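Local coordinates for protein beta chain (Acipenser persicus, PDB 6IYH) that probably carries oxygen in the blood of the Persian sturgeon, as the haem-binding beta chain of a four-chain haemoglobin, at residues R29-V32 against T37-Y40; R39-F44 against H60-T65. All blocks are in the same frame, centred on the assembly; numbering follows the deposited sequence.

Interaction 1. Residues R29-V32 against T37-Y40. With HEM (protoporphyrin IX containing Fe), chain D.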
loop_
_atom_site.group_PDB
_atom_site.type_symbol
_atom_site.label_atom_id
_atom_site.label_comp_id
_atom_site.label_asym_id
_atom_site.label_seq_id
_atom_site.Cartn_x
_atom_site.Cartn_y
_atom_site.Cartn_z
ATOM N N ARG B 29 11.876 -3.261 -16.225
ATOM C CA ARG B 29 11.992 -3.173 -14.799
ATOM C C ARG B 29 10.750 -3.585 -14.093
ATOM O O ARG B 29 10.863 -4.313 -13.097
ATOM C CB ARG B 29 12.513 -1.810 -14.318
ATOM C CG ARG B 29 14.004 -1.567 -14.721
ATOM C CD ARG B 29 14.411 -0.143 -14.385
ATOM N NE ARG B 29 15.726 0.097 -14.963
ATOM C CZ ARG B 29 16.865 -0.203 -14.337
ATOM N NH1 ARG B 29 16.879 -0.653 -13.078
ATOM N NH2 ARG B 29 18.002 -0.026 -14.968
ATOM N N LEU B 30 9.555 -3.198 -14.581
ATOM C CA LEU B 30 8.357 -3.608 -13.957
ATOM C C LEU B 30 8.303 -5.147 -13.893
ATOM O O LEU B 30 8.002 -5.771 -12.870
ATOM C CB LEU B 30 7.112 -3.066 -14.658
ATOM C CG LEU B 30 5.814 -3.523 -14.049
ATOM C CD1 LEU B 30 5.547 -2.844 -12.742
ATOM C CD2 LEU B 30 4.680 -3.347 -15.014
ATOM N N LEU B 31 8.550 -5.761 -15.034
ATOM C CA LEU B 31 8.399 -7.232 -15.152
ATOM C C LEU B 31 9.484 -8.033 -14.404
ATOM O O LEU B 31 9.191 -9.174 -13.903
ATOM C CB LEU B 31 8.376 -7.606 -16.634
ATOM C CG LEU B 31 7.194 -7.068 -17.429
ATOM C CD1 LEU B 31 7.457 -7.387 -18.902
ATOM C CD2 LEU B 31 5.914 -7.726 -16.960
ATOM N N VAL B 32 10.677 -7.460 -14.273
ATOM C CA VAL B 32 11.743 -8.107 -13.518
ATOM C C VAL B 32 11.558 -7.853 -12.006
ATOM O O VAL B 32 11.707 -8.841 -11.191
ATOM C CB VAL B 32 13.154 -7.647 -13.985
ATOM C CG1 VAL B 32 14.240 -8.131 -13.004
ATOM C CG2 VAL B 32 13.378 -8.136 -15.420
ATOM N N THR B 37 3.586 -9.241 -12.081
ATOM C CA THR B 37 2.954 -8.517 -13.116
ATOM C C THR B 37 3.004 -9.223 -14.462
ATOM O O THR B 37 2.221 -8.850 -15.316
ATOM C CB THR B 37 3.567 -7.073 -13.279
ATOM O OG1 THR B 37 4.959 -7.127 -13.607
ATOM C CG2 THR B 37 3.373 -6.265 -11.959
ATOM N N GLN B 38 3.911 -10.187 -14.625
ATOM C CA GLN B 38 4.012 -10.993 -15.810
ATOM C C GLN B 38 2.647 -11.687 -16.124
ATOM O O GLN B 38 2.337 -11.923 -17.319
ATOM C CB GLN B 38 5.147 -12.014 -15.738
ATOM C CG GLN B 38 6.588 -11.469 -15.705
ATOM C CD GLN B 38 7.553 -12.438 -15.110
ATOM O OE1 GLN B 38 7.275 -13.657 -15.106
ATOM N NE2 GLN B 38 8.677 -11.965 -14.594
ATOM N N ARG B 39 1.833 -11.933 -15.101
ATOM C CA ARG B 39 0.554 -12.618 -15.316
ATOM C C ARG B 39 -0.369 -11.814 -16.203
ATOM O O ARG B 39 -1.271 -12.384 -16.833
ATOM C CB ARG B 39 -0.178 -12.918 -14.006
ATOM C CG ARG B 39 -0.899 -11.730 -13.333
ATOM C CD ARG B 39 -1.735 -12.107 -12.102
ATOM N NE ARG B 39 -2.778 -13.044 -12.431
ATOM C CZ ARG B 39 -3.938 -12.731 -13.002
ATOM N NH1 ARG B 39 -4.219 -11.487 -13.338
ATOM N NH2 ARG B 39 -4.847 -13.672 -13.223
ATOM N N TYR B 40 -0.219 -10.489 -16.197
ATOM C CA TYR B 40 -1.178 -9.669 -16.934
ATOM C C TYR B 40 -0.813 -9.630 -18.418
ATOM O O TYR B 40 -1.655 -9.308 -19.207
ATOM C CB TYR B 40 -1.255 -8.294 -16.362
ATOM C CG TYR B 40 -1.707 -8.185 -14.925
ATOM C CD1 TYR B 40 -3.049 -8.238 -14.566
ATOM C CD2 TYR B 40 -0.776 -8.030 -13.912
ATOM C CE1 TYR B 40 -3.484 -8.090 -13.254
ATOM C CE2 TYR B 40 -1.204 -7.842 -12.565
ATOM C CZ TYR B 40 -2.573 -7.915 -12.231
ATOM O OH TYR B 40 -3.036 -7.707 -10.924
HETATM C CHA HEM D . -2.457 -1.970 -22.309
HETATM C CHB HEM D . -1.186 2.388 -20.745
HETATM C CHC HEM D . 0.130 0.394 -16.517
HETATM C CHD HEM D . -1.308 -3.938 -18.076
HETATM C C1A HEM D . -2.242 -0.616 -22.192
HETATM C C2A HEM D . -2.400 0.282 -23.293
HETATM C C3A HEM D . -2.029 1.480 -22.875
HETATM C C4A HEM D . -1.602 1.360 -21.525
HETATM C CMA HEM D . -2.033 2.771 -23.696
HETATM C CAA HEM D . -2.920 -0.029 -24.685
HETATM C CBA HEM D . -4.419 0.257 -24.727
HETATM C CGA HEM D . -5.064 0.015 -26.084
HETATM O O1A HEM D . -5.152 -1.129 -26.577
HETATM O O2A HEM D . -5.543 0.964 -26.730
HETATM C C1B HEM D . -0.694 2.229 -19.433
HETATM C C2B HEM D . -0.213 3.306 -18.611
HETATM C C3B HEM D . 0.223 2.716 -17.460
HETATM C C4B HEM D . -0.129 1.305 -17.538
HETATM C CMB HEM D . -0.035 4.798 -18.940
HETATM C CAB HEM D . 0.848 3.270 -16.239
HETATM C CBB HEM D . 1.414 4.489 -16.184
HETATM C C1C HEM D . -0.065 -0.967 -16.546
HETATM C C2C HEM D . 0.216 -1.934 -15.509
HETATM C C3C HEM D . -0.213 -3.172 -15.964
HETATM C C4C HEM D . -0.842 -2.951 -17.269
HETATM C CMC HEM D . 1.014 -1.560 -14.311
HETATM C CAC HEM D . -0.087 -4.526 -15.368
HETATM C CBC HEM D . 0.670 -4.721 -14.278
HETATM C C1D HEM D . -1.676 -3.719 -19.416
HETATM C C2D HEM D . -2.054 -4.827 -20.276
HETATM C C3D HEM D . -2.429 -4.305 -21.452
HETATM C C4D HEM D . -2.203 -2.870 -21.268
HETATM C CMD HEM D . -2.137 -6.301 -19.871
HETATM C CAD HEM D . -2.879 -5.030 -22.712
HETATM C CBD HEM D . -1.556 -5.555 -23.342
HETATM C CGD HEM D . -1.670 -6.315 -24.654
HETATM O O1D HEM D . -1.622 -5.727 -25.749
HETATM O O2D HEM D . -1.723 -7.543 -24.629
HETATM N NA HEM D . -1.759 0.050 -21.147
HETATM N NB HEM D . -0.707 1.073 -18.731
HETATM N NC HEM D . -0.743 -1.633 -17.557
HETATM N ND HEM D . -1.783 -2.497 -19.994
HETATM FE FE HEM D . -1.299 -0.771 -19.376
HETATM O O HOH W 1 0.672 -1.161 -19.921
#

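Interaction 2. Residues R39-F44 against H60-T65. With HEM (protoporphyrin IX containing Fe), chain D.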
loop_
_atom_site.group_PDB
_atom_site.type_symbol
_atom_site.label_atom_id
_atom_site.label_comp_id
_atom_site.label_asym_id
_atom_site.label_seq_id
_atom_site.Cartn_x
_atom_site.Cartn_y
_atom_site.Cartn_z
ATOM N N ARG B 39 1.833 -11.933 -15.101
ATOM C CA ARG B 39 0.554 -12.618 -15.316
ATOM C C ARG B 39 -0.369 -11.814 -16.203
ATOM O O ARG B 39 -1.271 -12.384 -16.833
ATOM C CB ARG B 39 -0.178 -12.918 -14.006
ATOM C CG ARG B 39 -0.899 -11.730 -13.333
ATOM C CD ARG B 39 -1.735 -12.107 -12.102
ATOM N NE ARG B 39 -2.778 -13.044 -12.431
ATOM C CZ ARG B 39 -3.938 -12.731 -13.002
ATOM N NH1 ARG B 39 -4.219 -11.487 -13.338
ATOM N NH2 ARG B 39 -4.847 -13.672 -13.223
ATOM N N TYR B 40 -0.219 -10.489 -16.197
ATOM C CA TYR B 40 -1.178 -9.669 -16.934
ATOM C C TYR B 40 -0.813 -9.630 -18.418
ATOM O O TYR B 40 -1.655 -9.308 -19.207
ATOM C CB TYR B 40 -1.255 -8.294 -16.362
ATOM C CG TYR B 40 -1.707 -8.185 -14.925
ATOM C CD1 TYR B 40 -3.049 -8.238 -14.566
ATOM C CD2 TYR B 40 -0.776 -8.030 -13.912
ATOM C CE1 TYR B 40 -3.484 -8.090 -13.254
ATOM C CE2 TYR B 40 -1.204 -7.842 -12.565
ATOM C CZ TYR B 40 -2.573 -7.915 -12.231
ATOM O OH TYR B 40 -3.036 -7.707 -10.924
ATOM N N PHE B 41 0.381 -10.044 -18.778
ATOM C CA PHE B 41 0.936 -9.881 -20.133
ATOM C C PHE B 41 1.299 -11.254 -20.757
ATOM O O PHE B 41 2.364 -11.423 -21.352
ATOM C CB PHE B 41 2.235 -9.091 -20.043
ATOM C CG PHE B 41 2.075 -7.698 -19.612
ATOM C CD1 PHE B 41 1.628 -6.706 -20.499
ATOM C CD2 PHE B 41 2.448 -7.315 -18.352
ATOM C CE1 PHE B 41 1.471 -5.381 -20.081
ATOM C CE2 PHE B 41 2.264 -6.022 -17.935
ATOM C CZ PHE B 41 1.834 -5.049 -18.820
ATOM N N GLY B 42 0.453 -12.232 -20.585
ATOM C CA GLY B 42 0.567 -13.514 -21.352
ATOM C C GLY B 42 0.781 -13.508 -22.874
ATOM O O GLY B 42 1.497 -14.356 -23.385
ATOM N N ALA B 43 0.166 -12.566 -23.574
ATOM C CA ALA B 43 0.347 -12.331 -25.005
ATOM C C ALA B 43 1.800 -12.123 -25.515
ATOM O O ALA B 43 2.050 -12.095 -26.725
ATOM C CB ALA B 43 -0.498 -11.118 -25.380
ATOM N N PHE B 44 2.744 -11.859 -24.621
ATOM C CA PHE B 44 4.099 -11.530 -24.988
ATOM C C PHE B 44 4.995 -12.731 -25.129
ATOM O O PHE B 44 6.124 -12.603 -25.566
ATOM C CB PHE B 44 4.724 -10.556 -23.970
ATOM C CG PHE B 44 4.130 -9.185 -23.956
ATOM C CD1 PHE B 44 3.137 -8.779 -24.832
ATOM C CD2 PHE B 44 4.581 -8.297 -23.020
ATOM C CE1 PHE B 44 2.592 -7.508 -24.761
ATOM C CE2 PHE B 44 4.011 -7.019 -22.944
ATOM C CZ PHE B 44 3.035 -6.633 -23.835
ATOM N N HIS B 60 9.371 -4.499 -25.596
ATOM C CA HIS B 60 9.821 -3.222 -26.097
ATOM C C HIS B 60 8.694 -2.447 -26.746
ATOM O O HIS B 60 8.515 -1.225 -26.469
ATOM C CB HIS B 60 10.943 -3.354 -27.070
ATOM C CG HIS B 60 12.096 -4.161 -26.560
ATOM N ND1 HIS B 60 12.929 -4.853 -27.415
ATOM C CD2 HIS B 60 12.481 -4.509 -25.311
ATOM C CE1 HIS B 60 13.836 -5.505 -26.706
ATOM N NE2 HIS B 60 13.618 -5.255 -25.425
ATOM N N ALA B 61 7.921 -3.076 -27.652
ATOM C CA ALA B 61 6.840 -2.371 -28.281
ATOM C C ALA B 61 5.783 -1.856 -27.303
ATOM O O ALA B 61 5.223 -0.721 -27.406
ATOM C CB ALA B 61 6.193 -3.267 -29.365
ATOM N N HIS B 62 5.461 -2.685 -26.334
ATOM C CA HIS B 62 4.470 -2.292 -25.358
ATOM C C HIS B 62 4.937 -1.147 -24.455
ATOM O O HIS B 62 4.187 -0.224 -24.137
ATOM C CB HIS B 62 3.951 -3.451 -24.476
ATOM C CG HIS B 62 2.765 -3.035 -23.702
ATOM N ND1 HIS B 62 1.588 -2.671 -24.336
ATOM C CD2 HIS B 62 2.588 -2.775 -22.369
ATOM C CE1 HIS B 62 0.748 -2.206 -23.437
ATOM N NE2 HIS B 62 1.310 -2.290 -22.232
ATOM N N GLY B 63 6.196 -1.211 -24.088
ATOM C CA GLY B 63 6.791 -0.141 -23.290
ATOM C C GLY B 63 6.687 1.198 -24.060
ATOM O O GLY B 63 6.385 2.242 -23.474
ATOM N N LYS B 64 6.961 1.164 -25.349
ATOM C CA LYS B 64 6.750 2.394 -26.155
ATOM C C LYS B 64 5.307 2.865 -26.131
ATOM O O LYS B 64 5.025 4.039 -26.005
ATOM C CB LYS B 64 7.228 2.118 -27.588
ATOM C CG LYS B 64 7.214 3.311 -28.523
ATOM C CD LYS B 64 7.523 2.908 -29.972
ATOM C CE LYS B 64 7.601 4.190 -30.785
ATOM N NZ LYS B 64 8.217 4.006 -32.133
ATOM N N THR B 65 4.365 1.959 -26.294
ATOM C CA THR B 65 2.925 2.314 -26.212
ATOM C C THR B 65 2.593 3.031 -24.893
ATOM O O THR B 65 1.872 4.037 -24.873
ATOM C CB THR B 65 2.072 1.044 -26.456
ATOM O OG1 THR B 65 2.326 0.518 -27.788
ATOM C CG2 THR B 65 0.583 1.284 -26.257
HETATM C CHA HEM D . -2.457 -1.970 -22.309
HETATM C CHB HEM D . -1.186 2.388 -20.745
HETATM C CHC HEM D . 0.130 0.394 -16.517
HETATM C CHD HEM D . -1.308 -3.938 -18.076
HETATM C C1A HEM D . -2.242 -0.616 -22.192
HETATM C C2A HEM D . -2.400 0.282 -23.293
HETATM C C3A HEM D . -2.029 1.480 -22.875
HETATM C C4A HEM D . -1.602 1.360 -21.525
HETATM C CMA HEM D . -2.033 2.771 -23.696
HETATM C CAA HEM D . -2.920 -0.029 -24.685
HETATM C CBA HEM D . -4.419 0.257 -24.727
HETATM C CGA HEM D . -5.064 0.015 -26.084
HETATM O O1A HEM D . -5.152 -1.129 -26.577
HETATM O O2A HEM D . -5.543 0.964 -26.730
HETATM C C1B HEM D . -0.694 2.229 -19.433
HETATM C C2B HEM D . -0.213 3.306 -18.611
HETATM C C3B HEM D . 0.223 2.716 -17.460
HETATM C C4B HEM D . -0.129 1.305 -17.538
HETATM C CMB HEM D . -0.035 4.798 -18.940
HETATM C CAB HEM D . 0.848 3.270 -16.239
HETATM C CBB HEM D . 1.414 4.489 -16.184
HETATM C C1C HEM D . -0.065 -0.967 -16.546
HETATM C C2C HEM D . 0.216 -1.934 -15.509
HETATM C C3C HEM D . -0.213 -3.172 -15.964
HETATM C C4C HEM D . -0.842 -2.951 -17.269
HETATM C CMC HEM D . 1.014 -1.560 -14.311
HETATM C CAC HEM D . -0.087 -4.526 -15.368
HETATM C CBC HEM D . 0.670 -4.721 -14.278
HETATM C C1D HEM D . -1.676 -3.719 -19.416
HETATM C C2D HEM D . -2.054 -4.827 -20.276
HETATM C C3D HEM D . -2.429 -4.305 -21.452
HETATM C C4D HEM D . -2.203 -2.870 -21.268
HETATM C CMD HEM D . -2.137 -6.301 -19.871
HETATM C CAD HEM D . -2.879 -5.030 -22.712
HETATM C CBD HEM D . -1.556 -5.555 -23.342
HETATM C CGD HEM D . -1.670 -6.315 -24.654
HETATM O O1D HEM D . -1.622 -5.727 -25.749
HETATM O O2D HEM D . -1.723 -7.543 -24.629
HETATM N NA HEM D . -1.759 0.050 -21.147
HETATM N NB HEM D . -0.707 1.073 -18.731
HETATM N NC HEM D . -0.743 -1.633 -17.557
HETATM N ND HEM D . -1.783 -2.497 -19.994
HETATM FE FE HEM D . -1.299 -0.771 -19.376
HETATM O O HOH W 1 0.672 -1.161 -19.921
#

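Interaction 1. Residues R29-V32 against T37-Y40
At the corner where helix 19-33, the B helix of the globin fold, gives way to the short 3-10 C helix, L30 and L31 pack against T37 and Q38. The one hydrogen bond between the two segments runs from Q38 NE2 to L31 O, 2.9 Å long with an N-H...O angle of 157°. The oxygen lies near the Q38 amide plane, whereas NE2 sits above the carbonyl plane of L31. T37 is wedged between the two leucines: its OG1 lies 3.5 Å from L31 CD2 and 3.7 Å from L30 CG. A chi1 of 61° sets that hydroxyl between the backbone N and the carbonyl carbon of T37, and it hydrogen-bonds to Y34 O in the turn that joins the segments. The remaining branch, CG2, faces the haem and meets the vinyl carbon HEM CBC at 3.9 Å. Y40 reaches the same vinyl group, its ring atom CD2 lying 3.6 Å from HEM CBC, while R39 CG lies over one face of that ring, toward its rim. The T37 hydroxyl and Q38 NE2 thus each bond a backbone carbonyl of helix 19-33 or the turn after it, while carbon atoms of T37 and Y40 pack on the vinyl group.

Interaction 2. Residues R39-F44 against H60-T65
F44 and H62 make the closest approach between segments 39-44 and 60-65, with F44 CZ 3.4 Å from H62 CB. The same ring corner reaches H62 CG, and the two side chains cross at about a right angle. F41 comes in beside F44 and brings CE1 to 3.6 Å from H62 CD2. Both phenylalanine rings meet the imidazole obliquely, at 57° between planes for F41 and 51° for F44, and the three form a small buried aromatic cluster. F41 also packs on the porphyrin, where its CZ lies 3.4 Å from the methine carbon HEM CHD. H62, with chi1 at -169°, carries its ring from helix 57-75 toward the haem and meets the porphyrin edge-on, its CE1 lying 3.4 Å from HEM CHA. This is the distal side of a globin pocket, with F41 corresponding to the phenylalanine of the CD corner and H62 to the distal histidine of helix E. Water 1 lies in the imidazole plane, 2.6 Å from H62 NE2. The oxygen of water 1 is bound to HEM FE at 2.1 Å, occupying the site where oxygen would be expected to bind. Cutting F41 back to an alanine is likely to open a gap over HEM CHD and pyrrole D and take a neighbour from H62 CD2, leaving the imidazole less firmly held. Away from this core the contact thins quickly. G42 and A43 are exposed and do not touch the helix, and A43 CB stays 3.9 Å from the propionate oxygen HEM O2D. On the helix, A61 is exposed too, while T65 turns CG2 to the haem, 4.0 Å from HEM CMA. The partly exposed K64 extends elsewhere, to a salt bridge with E20.

Interactions 1 and 2 follow one another along the chain and share R39 and Y40, with centres about 9 Å apart on the same side of the chain's centre. Helix 19-33 comes first, then segment 37-44, which packs on that helix at its start and on helix 57-75 further along, helix 50-55 lying between the segment and helix 57-75 in sequence. The two sites touch directly through L31 CD2 and F41 CD2, 3.8 Å apart. Both reach the same haem, interaction 1 at a vinyl edge and interaction 2 over the distal face. Y40 also hydrogen-bonds to an acidic side chain of a neighbouring subunit, bringing this haem-lining loop to a subunit interface.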